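Local coordinates for protein ORF10 (Moritella marina, PDB 6RIW) that probably elongates acyl chains by ketosynthase condensation, as the ketosynthase-chain length factor didomain of a polyunsaturated fatty acid synthase, at residues 709-714 against 737-742; 732-737 against 802-807; 498-503 against 521-526. One frame throughout, in Å; residues are numbered along the deposited sequence.

Contact 1. Residues 709-714 against 737-742; sequences GPVNEK and QQWLVG
Val711 lays one methyl over the indole of Trp739: CG2 of Val711 stands 3.5 Å from the centroid of the six-membered ring of Trp739, almost straight above it, a CH-pi contact. With CG1 of Val711 turned between the backbone N and the carbonyl carbon (chi1 70°), CG2 lies anti to that N, which puts it over the ring. The same CG2 of Val711 also meets CG2 of Val741 at 3.6 Å. The indole is held at its edge as well, since NE1 of Trp739 donates to O of Gly709 at 2.9 Å. This bond is bent (142° at the hydrogen): the oxygen lies in the ring plane, but the donor sits 49° out of the carbonyl plane of Gly709. Two main-chain bonds flank Val711, from N of Trp739 to O of Pro710 (3.2 Å) and from N of Asn712 to O of Trp739 (2.8 Å). Beside them the Gln738 side chain crosses that of Asn712 at about a right angle, with OE1 of Gln738 3.4 Å from CA of Asn712. The Asn712 amide itself is held mainly through ND2, which donates to O of Ser716 and to a water bound by O of Gln738. Phe807 stacks on the indole, Phe838 meets it edge-to-face, and Ile702 of helix 699-706 touches it too. An alanine in place of Trp739 would probably leave the Gly709 carbonyl without its donor and open a gap between Val711 and Phe807. A single beta bridge, Val711 with Trp739, thus joins the loop that leaves helix 699-706 to the lead-in of strand 741-752, in the thiolase-like fold of the chain's second ketosynthase-family region.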
ATOM      1  N   GLY A 709      15.394  16.952   5.139  1.00 13.09           N
ATOM      2  CA  GLY A 709      16.089  17.671   6.183  1.00 13.75           C
ATOM      3  C   GLY A 709      17.262  16.865   6.707  1.00 12.69           C
ATOM      4  O   GLY A 709      17.328  15.646   6.522  1.00 12.38           O
ATOM      5  N   PRO A 710      18.190  17.524   7.411  1.00 13.72           N
ATOM      6  CA  PRO A 710      19.414  16.842   7.858  1.00 13.21           C
ATOM      7  C   PRO A 710      19.170  15.854   8.993  1.00 13.38           C
ATOM      8  O   PRO A 710      18.433  16.139   9.944  1.00 12.76           O
ATOM      9  CB  PRO A 710      20.317  18.000   8.331  1.00 14.36           C
ATOM     10  CG  PRO A 710      19.364  19.125   8.634  1.00 17.71           C
ATOM     11  CD  PRO A 710      18.190  18.958   7.709  1.00 13.69           C
ATOM     12  N   VAL A 711      19.836  14.686   8.889  1.00 10.56           N
ATOM     13  CA  VAL A 711      19.808  13.638   9.905  1.00 12.06           C
ATOM     14  C   VAL A 711      20.803  13.979  11.006  1.00 15.49           C
ATOM     15  O   VAL A 711      21.781  14.705  10.789  1.00 15.67           O
ATOM     16  CB  VAL A 711      20.115  12.266   9.267  1.00 12.43           C
ATOM     17  CG1 VAL A 711      21.580  12.154   8.820  1.00 13.93           C
ATOM     18  CG2 VAL A 711      19.738  11.103  10.205  1.00 10.65           C
ATOM     19  N   ASN A 712      20.545  13.470  12.203  1.00 13.49           N
ATOM     20  CA  ASN A 712      21.455  13.607  13.345  1.00 15.16           C
ATOM     21  C   ASN A 712      22.461  12.460  13.284  1.00 15.57           C
ATOM     22  O   ASN A 712      22.143  11.320  13.620  1.00 14.33           O
ATOM     23  CB  ASN A 712      20.651  13.597  14.646  1.00 15.64           C
ATOM     24  CG  ASN A 712      21.505  13.929  15.880  1.00 20.75           C
ATOM     25  OD1 ASN A 712      22.700  13.652  15.913  1.00 22.12           O
ATOM     26  ND2 ASN A 712      20.877  14.512  16.902  1.00 19.84           N
ATOM     27  N   GLU A 713      23.686  12.752  12.832  1.00 14.39           N
ATOM     28  CA  GLU A 713      24.656  11.676  12.655  1.00 17.23           C
ATOM     29  C   GLU A 713      25.122  11.107  13.990  1.00 17.33           C
ATOM     30  O   GLU A 713      25.509   9.938  14.066  1.00 17.27           O
ATOM     31  CB  GLU A 713      25.856  12.185  11.858  1.00 22.92           C
ATOM     32  CG  GLU A 713      25.889  11.692  10.450  1.00 28.25           C
ATOM     33  CD  GLU A 713      26.964  12.391   9.638  1.00 28.65           C
ATOM     34  OE1 GLU A 713      26.742  13.548   9.226  1.00 36.46           O
ATOM     35  OE2 GLU A 713      28.027  11.779   9.422  1.00 30.42           O
ATOM     36  N   LYS A 714      25.083  11.907  15.050  1.00 17.87           N
ATOM     37  CA  LYS A 714      25.608  11.464  16.334  1.00 25.48           C
ATOM     38  C   LYS A 714      24.575  10.737  17.174  1.00 23.26           C
ATOM     39  O   LYS A 714      24.944  10.084  18.161  1.00 25.75           O
ATOM     40  CB  LYS A 714      26.173  12.671  17.100  1.00 27.41           C
ATOM     41  CG  LYS A 714      27.548  13.109  16.601  1.00 29.95           C
ATOM     42  CD  LYS A 714      28.323  11.933  15.972  1.00 36.52           C
ATOM     43  CE  LYS A 714      29.655  12.345  15.344  1.00 42.80           C
ATOM     44  NZ  LYS A 714      30.727  11.303  15.542  1.00 42.66           N
ATOM     45  N   GLN A 737      17.195  20.432  15.540  1.00 18.65           N
ATOM     46  CA  GLN A 737      17.218  20.806  14.130  1.00 24.82           C
ATOM     47  C   GLN A 737      17.489  19.638  13.191  1.00 17.32           C
ATOM     48  O   GLN A 737      17.614  19.852  11.981  1.00 16.07           O
ATOM     49  CB  GLN A 737      18.302  21.863  13.894  1.00 29.45           C
ATOM     50  CG  GLN A 737      18.081  23.171  14.592  1.00 32.18           C
ATOM     51  CD  GLN A 737      18.318  24.329  13.646  1.00 43.61           C
ATOM     52  OE1 GLN A 737      17.459  24.651  12.819  1.00 36.49           O
ATOM     53  NE2 GLN A 737      19.508  24.940  13.733  1.00 47.43           N
ATOM     54  N   GLN A 738      17.633  18.422  13.713  1.00 17.06           N
ATOM     55  CA  GLN A 738      17.943  17.247  12.906  1.00 15.14           C
ATOM     56  C   GLN A 738      17.062  16.097  13.370  1.00 15.52           C
ATOM     57  O   GLN A 738      16.693  16.030  14.550  1.00 15.50           O
ATOM     58  CB  GLN A 738      19.434  16.843  13.033  1.00 15.88           C
ATOM     59  CG  GLN A 738      20.384  17.931  12.554  1.00 19.30           C
ATOM     60  CD  GLN A 738      21.840  17.610  12.798  1.00 21.09           C
ATOM     61  OE1 GLN A 738      22.192  16.861  13.719  1.00 20.48           O
ATOM     62  NE2 GLN A 738      22.703  18.191  11.977  1.00 23.29           N
ATOM     63  N   TRP A 739      16.743  15.179  12.450  1.00 12.73           N
ATOM     64  CA  TRP A 739      15.900  14.033  12.795  1.00 12.34           C
ATOM     65  C   TRP A 739      16.755  12.833  13.215  1.00 13.43           C
ATOM     66  O   TRP A 739      17.918  12.691  12.818  1.00 11.31           O
ATOM     67  CB  TRP A 739      14.960  13.648  11.637  1.00 11.56           C
ATOM     68  CG  TRP A 739      15.640  13.274  10.339  1.00 11.15           C
ATOM     69  CD1 TRP A 739      16.067  14.132   9.358  1.00 12.36           C
ATOM     70  CD2 TRP A 739      15.947  11.948   9.877  1.00 10.42           C
ATOM     71  NE1 TRP A 739      16.629  13.420   8.316  1.00 10.10           N
ATOM     72  CE2 TRP A 739      16.570  12.080   8.609  1.00 10.64           C
ATOM     73  CE3 TRP A 739      15.754  10.664  10.409  1.00  9.33           C
ATOM     74  CZ2 TRP A 739      17.018  10.981   7.879  1.00  9.93           C
ATOM     75  CZ3 TRP A 739      16.178   9.571   9.680  1.00 10.33           C
ATOM     76  CH2 TRP A 739      16.801   9.739   8.412  1.00 10.82           C
ATOM     77  N   LEU A 740      16.175  11.983  14.061  1.00 10.20           N
ATOM     78  CA  LEU A 740      16.883  10.830  14.611  1.00  9.98           C
ATOM     79  C   LEU A 740      16.456   9.531  13.934  1.00 12.26           C
ATOM     80  O   LEU A 740      15.258   9.286  13.721  1.00 12.34           O
ATOM     81  CB  LEU A 740      16.624  10.727  16.121  1.00 12.12           C
ATOM     82  CG  LEU A 740      17.181  11.863  16.973  1.00 16.70           C
ATOM     83  CD1 LEU A 740      16.363  11.970  18.281  1.00 14.96           C
ATOM     84  CD2 LEU A 740      18.657  11.558  17.247  1.00 18.30           C
ATOM     85  N   VAL A 741      17.438   8.685  13.617  1.00 11.65           N
ATOM     86  CA  VAL A 741      17.154   7.412  12.946  1.00  9.87           C
ATOM     87  C   VAL A 741      16.547   6.427  13.942  1.00 11.15           C
ATOM     88  O   VAL A 741      17.033   6.275  15.075  1.00 10.82           O
ATOM     89  CB  VAL A 741      18.443   6.837  12.326  1.00 11.38           C
ATOM     90  CG1 VAL A 741      18.217   5.415  11.856  1.00 12.50           C
ATOM     91  CG2 VAL A 741      18.943   7.718  11.152  1.00 11.02           C
ATOM     92  N   GLY A 742      15.470   5.756  13.530  1.00 11.44           N
ATOM     93  CA  GLY A 742      14.913   4.669  14.320  1.00 13.06           C
ATOM     94  C   GLY A 742      14.114   3.759  13.426  1.00 11.76           C
ATOM     95  O   GLY A 742      13.769   4.126  12.299  1.00 12.68           O
TER
HETATM   96  O   HOH W   1      20.213   9.502  14.299  1.00 12.35           O
HETATM   97  O   HOH W   2      18.294  15.580  16.897  1.00 24.62           O

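Contact 2. Residues 732-737 against 802-807; sequences NILDQQ and AHASGF
Ala804, Gly806 and Leu734 bury more surface here than any other residues of the two segments, and no direct hydrogen bond crosses the contact. The CB of Ala804 points at the short 3-10 turn 733-735, where CD2 of Leu734 meets it at 3.9 Å. That same CD2 of Leu734 also rests on CA of Ala804, 3.8 Å away, and reaches across to CB of Ala802. Leu734 has CG anti to the carbonyl carbon (chi1 -72°); CD1 continues the extended chain, and the other branch, CD2, is the one turned onto Ala804. Ile733 comes in from the other part of the turn, its CG1 at 4.1 Å from CB of Ala804. Water 3 supplies the polar link: it donates to O of Ile733 at 2.8 Å, and weakly to O of Ala804 at 3.2 Å.

Residues 802-807 run from strand 797-801 to helix 808-821, and their sequence and place probably correspond to the loop that carries the HGTGT-type motif in ketosynthases. The phi and psi of Ala804 are both positive, so the chain turns sharply there. At Gly806 phi is positive again (90°), and a CB would be jammed against the preceding carbonyl O, so glycine suits the place. Its own carbonyl lies against the main chain of the partner, O of Gly806 being 3.4 Å from C of Gln737. The two carbonyl oxygens of this pair cannot bond, both being acceptors. Ser805 stays on the far side, where its OG accepts from N of Phe807 at 3.1 Å, an ST turn just ahead of the helix with Phe807 at the N-cap position. From that helix, Asn811 takes the N-H of Gly806 and Glu814 takes those of His803 and Ala804, while Glu814 and Lys815 touch the Leu734 side chain.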
ATOM      1  N   ASN A 732      12.181  21.453  24.997  1.00 39.31           N
ATOM      2  CA  ASN A 732      13.443  21.612  24.295  1.00 36.16           C
ATOM      3  C   ASN A 732      13.606  20.580  23.168  1.00 27.31           C
ATOM      4  O   ASN A 732      14.389  20.801  22.251  1.00 25.14           O
ATOM      5  CB  ASN A 732      14.613  21.501  25.276  1.00 43.05           C
ATOM      6  CG  ASN A 732      14.548  20.233  26.118  1.00 50.20           C
ATOM      7  OD1 ASN A 732      13.514  19.931  26.724  1.00 54.53           O
ATOM      8  ND2 ASN A 732      15.650  19.484  26.157  1.00 51.26           N
ATOM      9  N   ILE A 733      12.893  19.445  23.246  1.00 28.48           N
ATOM     10  CA  ILE A 733      12.945  18.484  22.141  1.00 23.41           C
ATOM     11  C   ILE A 733      12.529  19.162  20.844  1.00 20.23           C
ATOM     12  O   ILE A 733      13.069  18.849  19.774  1.00 22.03           O
ATOM     13  CB  ILE A 733      12.094  17.228  22.447  1.00 24.09           C
ATOM     14  CG1 ILE A 733      12.274  16.114  21.395  1.00 23.73           C
ATOM     15  CG2 ILE A 733      10.625  17.574  22.515  1.00 22.45           C
ATOM     16  CD1 ILE A 733      13.709  15.763  21.008  1.00 28.87           C
ATOM     17  N   LEU A 734      11.619  20.148  20.913  1.00 17.09           N
ATOM     18  CA  LEU A 734      11.216  20.872  19.709  1.00 13.58           C
ATOM     19  C   LEU A 734      12.288  21.815  19.190  1.00 19.63           C
ATOM     20  O   LEU A 734      12.148  22.312  18.069  1.00 17.79           O
ATOM     21  CB  LEU A 734       9.933  21.664  19.951  1.00 14.73           C
ATOM     22  CG  LEU A 734       8.704  20.770  20.073  1.00 19.13           C
ATOM     23  CD1 LEU A 734       7.469  21.611  20.385  1.00 17.21           C
ATOM     24  CD2 LEU A 734       8.518  19.985  18.780  1.00 16.25           C
ATOM     25  N   ASP A 735      13.337  22.083  19.969  1.00 19.51           N
ATOM     26  CA  ASP A 735      14.429  22.921  19.477  1.00 23.20           C
ATOM     27  C   ASP A 735      15.438  22.155  18.622  1.00 22.00           C
ATOM     28  O   ASP A 735      16.298  22.788  18.005  1.00 23.91           O
ATOM     29  CB  ASP A 735      15.174  23.583  20.646  1.00 24.63           C
ATOM     30  CG  ASP A 735      14.318  24.598  21.401  1.00 31.11           C
ATOM     31  OD1 ASP A 735      13.307  25.094  20.848  1.00 28.20           O
ATOM     32  OD2 ASP A 735      14.665  24.900  22.568  1.00 40.67           O
ATOM     33  N   GLN A 736      15.372  20.828  18.587  1.00 19.90           N
ATOM     34  CA  GLN A 736      16.260  20.036  17.742  1.00 22.04           C
ATOM     35  C   GLN A 736      16.082  20.393  16.270  1.00 20.20           C
ATOM     36  O   GLN A 736      14.963  20.595  15.796  1.00 22.58           O
ATOM     37  CB  GLN A 736      15.978  18.550  17.941  1.00 24.15           C
ATOM     38  CG  GLN A 736      16.300  18.057  19.323  1.00 26.85           C
ATOM     39  CD  GLN A 736      17.761  18.211  19.616  1.00 34.52           C
ATOM     40  OE1 GLN A 736      18.155  18.998  20.475  1.00 38.43           O
ATOM     41  NE2 GLN A 736      18.586  17.479  18.877  1.00 31.50           N
ATOM     42  N   GLN A 737      17.195  20.432  15.540  1.00 18.65           N
ATOM     43  CA  GLN A 737      17.218  20.806  14.130  1.00 24.82           C
ATOM     44  C   GLN A 737      17.489  19.638  13.191  1.00 17.32           C
ATOM     45  O   GLN A 737      17.614  19.852  11.981  1.00 16.07           O
ATOM     46  CB  GLN A 737      18.302  21.863  13.894  1.00 29.45           C
ATOM     47  CG  GLN A 737      18.081  23.171  14.592  1.00 32.18           C
ATOM     48  CD  GLN A 737      18.318  24.329  13.646  1.00 43.61           C
ATOM     49  OE1 GLN A 737      17.459  24.651  12.819  1.00 36.49           O
ATOM     50  NE2 GLN A 737      19.508  24.940  13.733  1.00 47.43           N
ATOM     51  N   ALA A 802       4.370  15.529  21.475  1.00 15.37           N
ATOM     52  CA  ALA A 802       4.552  16.243  20.216  1.00 15.99           C
ATOM     53  C   ALA A 802       5.060  15.291  19.137  1.00 15.50           C
ATOM     54  O   ALA A 802       5.681  14.266  19.428  1.00 14.37           O
ATOM     55  CB  ALA A 802       5.549  17.393  20.396  1.00 15.52           C
ATOM     56  N   HIS A 803       4.780  15.635  17.880  1.00 13.45           N
ATOM     57  CA  HIS A 803       5.387  14.905  16.770  1.00 13.74           C
ATOM     58  C   HIS A 803       6.912  14.991  16.850  1.00 14.78           C
ATOM     59  O   HIS A 803       7.604  13.970  16.785  1.00 13.68           O
ATOM     60  CB  HIS A 803       4.851  15.477  15.447  1.00 14.24           C
ATOM     61  CG  HIS A 803       5.249  14.702  14.231  1.00 13.83           C
ATOM     62  ND1 HIS A 803       4.939  13.367  14.053  1.00 17.92           N
ATOM     63  CD2 HIS A 803       5.929  15.083  13.120  1.00 16.30           C
ATOM     64  CE1 HIS A 803       5.428  12.957  12.893  1.00 15.87           C
ATOM     65  NE2 HIS A 803       6.023  13.979  12.303  1.00 16.95           N
ATOM     66  N   ALA A 804       7.438  16.210  17.028  1.00 13.49           N
ATOM     67  CA  ALA A 804       8.864  16.483  17.255  1.00 12.31           C
ATOM     68  C   ALA A 804       9.766  15.699  16.295  1.00 11.15           C
ATOM     69  O   ALA A 804      10.688  14.992  16.701  1.00 13.63           O
ATOM     70  CB  ALA A 804       9.244  16.199  18.701  1.00 14.84           C
ATOM     71  N   SER A 805       9.481  15.822  15.002  1.00 11.11           N
ATOM     72  CA  SER A 805      10.184  15.031  13.999  1.00 12.60           C
ATOM     73  C   SER A 805      11.643  15.433  13.864  1.00 11.76           C
ATOM     74  O   SER A 805      12.475  14.609  13.467  1.00 12.37           O
ATOM     75  CB  SER A 805       9.503  15.198  12.642  1.00 14.48           C
ATOM     76  OG  SER A 805       9.566  16.563  12.236  1.00 13.28           O
ATOM     77  N   GLY A 806      11.967  16.697  14.128  1.00 12.44           N
ATOM     78  CA  GLY A 806      13.301  17.172  13.827  1.00 12.51           C
ATOM     79  C   GLY A 806      13.463  17.749  12.433  1.00 14.58           C
ATOM     80  O   GLY A 806      14.564  18.207  12.095  1.00 14.78           O
ATOM     81  N   PHE A 807      12.406  17.737  11.613  1.00 12.92           N
ATOM     82  CA  PHE A 807      12.363  18.564  10.411  1.00 13.47           C
ATOM     83  C   PHE A 807      11.898  19.954  10.816  1.00 14.99           C
ATOM     84  O   PHE A 807      10.887  20.090  11.498  1.00 13.35           O
ATOM     85  CB  PHE A 807      11.428  17.939   9.376  1.00 13.32           C
ATOM     86  CG  PHE A 807      11.874  16.572   8.945  1.00 14.70           C
ATOM     87  CD1 PHE A 807      12.855  16.428   7.971  1.00 12.98           C
ATOM     88  CD2 PHE A 807      11.360  15.427   9.547  1.00 16.37           C
ATOM     89  CE1 PHE A 807      13.289  15.182   7.567  1.00 12.13           C
ATOM     90  CE2 PHE A 807      11.795  14.169   9.144  1.00 19.16           C
ATOM     91  CZ  PHE A 807      12.776  14.052   8.150  1.00 12.72           C
TER
HETATM   92  O   HOH W   3      12.876  17.144  17.516  1.00 20.83           O

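Contact 3. Residues 498-503 against 521-526; sequences FRELPE and LRKAPK
Bends in two chains bring Glu500 and Lys523 together: Glu500 turns at chi2 (-71°), and Lys523 folds back at chi3 (-64°) and chi4 (-84°), so that the two cross at about a right angle. NZ of Lys523 then meets OE1 of Glu500 at 2.9 Å, a salt bridge made through the syn lone pair of that oxygen. The same curl lets NZ of Lys523 donate to O of Ala524, also at 2.9 Å. Water 4 ties the corner up, donating to OE1 of Glu500 at 2.7 Å and to O of Ala524 while accepting from N of Leu501. Next to it, CD2 of Leu501 packs on CB of Ala524 at 3.8 Å. Lys526 is built differently, stretched full length alongside the backbone of Phe498 and Arg499: its CG lies 3.3 Å from O of Arg499 and its CE 3.5 Å from O of Phe498. Its methylene CD sits 3.6 Å from OE2 of Glu500, but its ammonium does not touch the carboxylate. Arg499 turns the other way, its NE bonding O of Glu500 and its NH1 pairing with Glu531. With OE1 of Glu500 taking both a lysine and a water, and a second lysine close by, the carboxylate is probably held in its ionised form, and the two partners on OE1 are likely to restrict its rotation.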
ATOM      1  N   PHE A 498      19.699   4.100  21.049  1.00 14.34           N
ATOM      2  CA  PHE A 498      20.567   4.548  19.962  1.00 13.68           C
ATOM      3  C   PHE A 498      21.885   3.783  19.970  1.00 18.11           C
ATOM      4  O   PHE A 498      22.497   3.583  21.026  1.00 15.06           O
ATOM      5  CB  PHE A 498      20.800   6.047  20.061  1.00 16.94           C
ATOM      6  CG  PHE A 498      19.525   6.850  19.951  1.00 18.58           C
ATOM      7  CD1 PHE A 498      18.475   6.391  19.188  1.00 21.70           C
ATOM      8  CD2 PHE A 498      19.376   8.042  20.624  1.00 21.84           C
ATOM      9  CE1 PHE A 498      17.296   7.118  19.079  1.00 20.36           C
ATOM     10  CE2 PHE A 498      18.204   8.761  20.531  1.00 21.53           C
ATOM     11  CZ  PHE A 498      17.166   8.302  19.755  1.00 21.52           C
ATOM     12  N   ARG A 499      22.297   3.312  18.796  1.00 16.10           N
ATOM     13  CA  ARG A 499      23.479   2.456  18.679  1.00 12.73           C
ATOM     14  C   ARG A 499      24.110   2.699  17.317  1.00 13.19           C
ATOM     15  O   ARG A 499      23.510   3.315  16.430  1.00 13.12           O
ATOM     16  CB  ARG A 499      23.127   0.974  18.838  1.00 13.05           C
ATOM     17  CG  ARG A 499      22.011   0.509  17.849  1.00 14.61           C
ATOM     18  CD  ARG A 499      22.047  -1.000  17.581  1.00 16.55           C
ATOM     19  NE  ARG A 499      23.296  -1.405  16.942  1.00 17.06           N
ATOM     20  CZ  ARG A 499      23.706  -2.672  16.866  1.00 16.83           C
ATOM     21  NH1 ARG A 499      22.965  -3.642  17.391  1.00 17.52           N
ATOM     22  NH2 ARG A 499      24.844  -2.973  16.261  1.00 16.71           N
ATOM     23  N   GLU A 500      25.327   2.192  17.138  1.00 14.77           N
ATOM     24  CA  GLU A 500      25.904   2.313  15.807  1.00 12.26           C
ATOM     25  C   GLU A 500      25.265   1.302  14.854  1.00 11.86           C
ATOM     26  O   GLU A 500      24.633   0.323  15.261  1.00 12.23           O
ATOM     27  CB  GLU A 500      27.424   2.129  15.862  1.00 12.84           C
ATOM     28  CG  GLU A 500      28.107   3.105  16.810  1.00 12.39           C
ATOM     29  CD  GLU A 500      28.132   4.562  16.343  1.00 22.53           C
ATOM     30  OE1 GLU A 500      27.824   4.868  15.159  1.00 17.11           O
ATOM     31  OE2 GLU A 500      28.457   5.426  17.194  1.00 23.56           O
ATOM     32  N   LEU A 501      25.440   1.559  13.567  1.00 12.29           N
ATOM     33  CA  LEU A 501      24.827   0.727  12.537  1.00 12.28           C
ATOM     34  C   LEU A 501      25.264  -0.732  12.664  1.00 13.22           C
ATOM     35  O   LEU A 501      26.463  -1.003  12.688  1.00 14.14           O
ATOM     36  CB  LEU A 501      25.231   1.271  11.163  1.00 11.91           C
ATOM     37  CG  LEU A 501      24.661   0.475   9.978  1.00 12.78           C
ATOM     38  CD1 LEU A 501      23.229   0.870   9.745  1.00 11.82           C
ATOM     39  CD2 LEU A 501      25.490   0.750   8.710  1.00 14.85           C
ATOM     40  N   PRO A 502      24.336  -1.692  12.737  1.00 12.73           N
ATOM     41  CA  PRO A 502      24.741  -3.106  12.754  1.00 16.91           C
ATOM     42  C   PRO A 502      25.495  -3.448  11.480  1.00 16.10           C
ATOM     43  O   PRO A 502      25.208  -2.915  10.408  1.00 14.44           O
ATOM     44  CB  PRO A 502      23.410  -3.867  12.836  1.00 14.07           C
ATOM     45  CG  PRO A 502      22.446  -2.857  13.442  1.00 13.31           C
ATOM     46  CD  PRO A 502      22.888  -1.512  12.928  1.00 12.82           C
ATOM     47  N   GLU A 503      26.466  -4.365  11.609  1.00 13.34           N
ATOM     48  CA  GLU A 503      27.416  -4.602  10.521  1.00 15.66           C
ATOM     49  C   GLU A 503      26.757  -4.944   9.189  1.00 15.44           C
ATOM     50  O   GLU A 503      27.263  -4.521   8.142  1.00 16.65           O
ATOM     51  CB  GLU A 503      28.408  -5.711  10.915  1.00 17.36           C
ATOM     52  CG  GLU A 503      29.446  -5.150  11.844  1.00 30.21           C
ATOM     53  CD  GLU A 503      30.816  -5.828  11.733  1.00 31.20           C
ATOM     54  OE1 GLU A 503      30.880  -6.996  11.257  1.00 23.57           O
ATOM     55  OE2 GLU A 503      31.810  -5.172  12.148  1.00 34.38           O
ATOM     56  N   LEU A 521      27.404  12.142   4.001  1.00 16.50           N
ATOM     57  CA  LEU A 521      27.468  11.530   5.327  1.00 18.56           C
ATOM     58  C   LEU A 521      28.914  11.203   5.672  1.00 21.53           C
ATOM     59  O   LEU A 521      29.600  10.509   4.902  1.00 17.23           O
ATOM     60  CB  LEU A 521      26.642  10.234   5.366  1.00 19.13           C
ATOM     61  CG  LEU A 521      25.109  10.330   5.373  1.00 20.25           C
ATOM     62  CD1 LEU A 521      24.484   8.945   5.200  1.00 18.65           C
ATOM     63  CD2 LEU A 521      24.650  10.970   6.680  1.00 22.83           C
ATOM     64  N   ARG A 522      29.359  11.650   6.848  1.00 20.27           N
ATOM     65  CA  ARG A 522      30.667  11.224   7.334  1.00 24.79           C
ATOM     66  C   ARG A 522      30.639   9.798   7.861  1.00 20.96           C
ATOM     67  O   ARG A 522      31.651   9.092   7.798  1.00 22.20           O
ATOM     68  CB  ARG A 522      31.152  12.182   8.427  1.00 29.36           C
ATOM     69  CG  ARG A 522      30.862  13.653   8.134  1.00 39.64           C
ATOM     70  CD  ARG A 522      31.658  14.585   9.055  1.00 47.40           C
ATOM     71  NE  ARG A 522      33.081  14.611   8.707  1.00 60.78           N
ATOM     72  CZ  ARG A 522      33.645  15.482   7.870  1.00 60.58           C
ATOM     73  NH1 ARG A 522      32.915  16.424   7.282  1.00 59.39           N
ATOM     74  NH2 ARG A 522      34.949  15.412   7.624  1.00 57.62           N
ATOM     75  N   LYS A 523      29.493   9.355   8.375  1.00 20.87           N
ATOM     76  CA  LYS A 523      29.345   8.027   8.950  1.00 20.89           C
ATOM     77  C   LYS A 523      27.881   7.645   8.821  1.00 15.69           C
ATOM     78  O   LYS A 523      27.027   8.508   8.596  1.00 17.62           O
ATOM     79  CB  LYS A 523      29.779   8.000  10.433  1.00 18.70           C
ATOM     80  CG  LYS A 523      28.944   8.936  11.326  1.00 20.92           C
ATOM     81  CD  LYS A 523      29.390   8.888  12.793  1.00 23.19           C
ATOM     82  CE  LYS A 523      29.158   7.507  13.406  1.00 20.71           C
ATOM     83  NZ  LYS A 523      27.756   7.425  13.863  1.00 22.03           N
ATOM     84  N   ALA A 524      27.584   6.361   8.947  1.00 13.20           N
ATOM     85  CA  ALA A 524      26.184   5.986   9.110  1.00 16.82           C
ATOM     86  C   ALA A 524      25.711   6.548  10.453  1.00 15.09           C
ATOM     87  O   ALA A 524      26.451   6.456  11.445  1.00 16.33           O
ATOM     88  CB  ALA A 524      26.008   4.467   9.075  1.00 15.02           C
ATOM     89  N   PRO A 525      24.535   7.188  10.520  1.00 13.78           N
ATOM     90  CA  PRO A 525      24.128   7.842  11.772  1.00 14.43           C
ATOM     91  C   PRO A 525      24.000   6.841  12.897  1.00 14.93           C
ATOM     92  O   PRO A 525      23.617   5.694  12.696  1.00 14.12           O
ATOM     93  CB  PRO A 525      22.762   8.469  11.437  1.00 15.55           C
ATOM     94  CG  PRO A 525      22.736   8.590   9.970  1.00 15.98           C
ATOM     95  CD  PRO A 525      23.584   7.449   9.422  1.00 15.44           C
ATOM     96  N   LYS A 526      24.297   7.297  14.108  1.00 12.69           N
ATOM     97  CA  LYS A 526      23.917   6.509  15.261  1.00 11.39           C
ATOM     98  C   LYS A 526      22.395   6.566  15.378  1.00 15.21           C
ATOM     99  O   LYS A 526      21.813   7.643  15.232  1.00 19.21           O
ATOM    100  CB  LYS A 526      24.593   7.078  16.506  1.00 15.27           C
ATOM    101  CG  LYS A 526      24.376   6.212  17.734  1.00 18.67           C
ATOM    102  CD  LYS A 526      25.415   6.538  18.804  1.00 22.80           C
ATOM    103  CE  LYS A 526      25.054   5.869  20.127  1.00 24.69           C
ATOM    104  NZ  LYS A 526      25.829   6.517  21.225  1.00 26.29           N
TER
HETATM  105  O   HOH W   4      26.917   3.950  12.837  1.00 13.42           O

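From the N terminus, contact 3 comes first: 498-503 meets 521-526 and closes a loop round helix 513-519 before contact 1 has begun. Contact 1 then opens at 709, after helix 699-706, and closes at 737-742, spanning a loop part of which is not modelled. Contact 2 starts at 732, inside that span, and ends at 802-807, so contacts 1 and 2 cross and share Gln737. They also touch between CB of Trp739 and O of Ser805. Contacts 1 and 3 meet through Glu713, whose OE2 takes the N-H of Lys523. Together they tie the loops round helix 513-519, the start of strand 741-752 and the approach to helix 808-821 on one side of the chain.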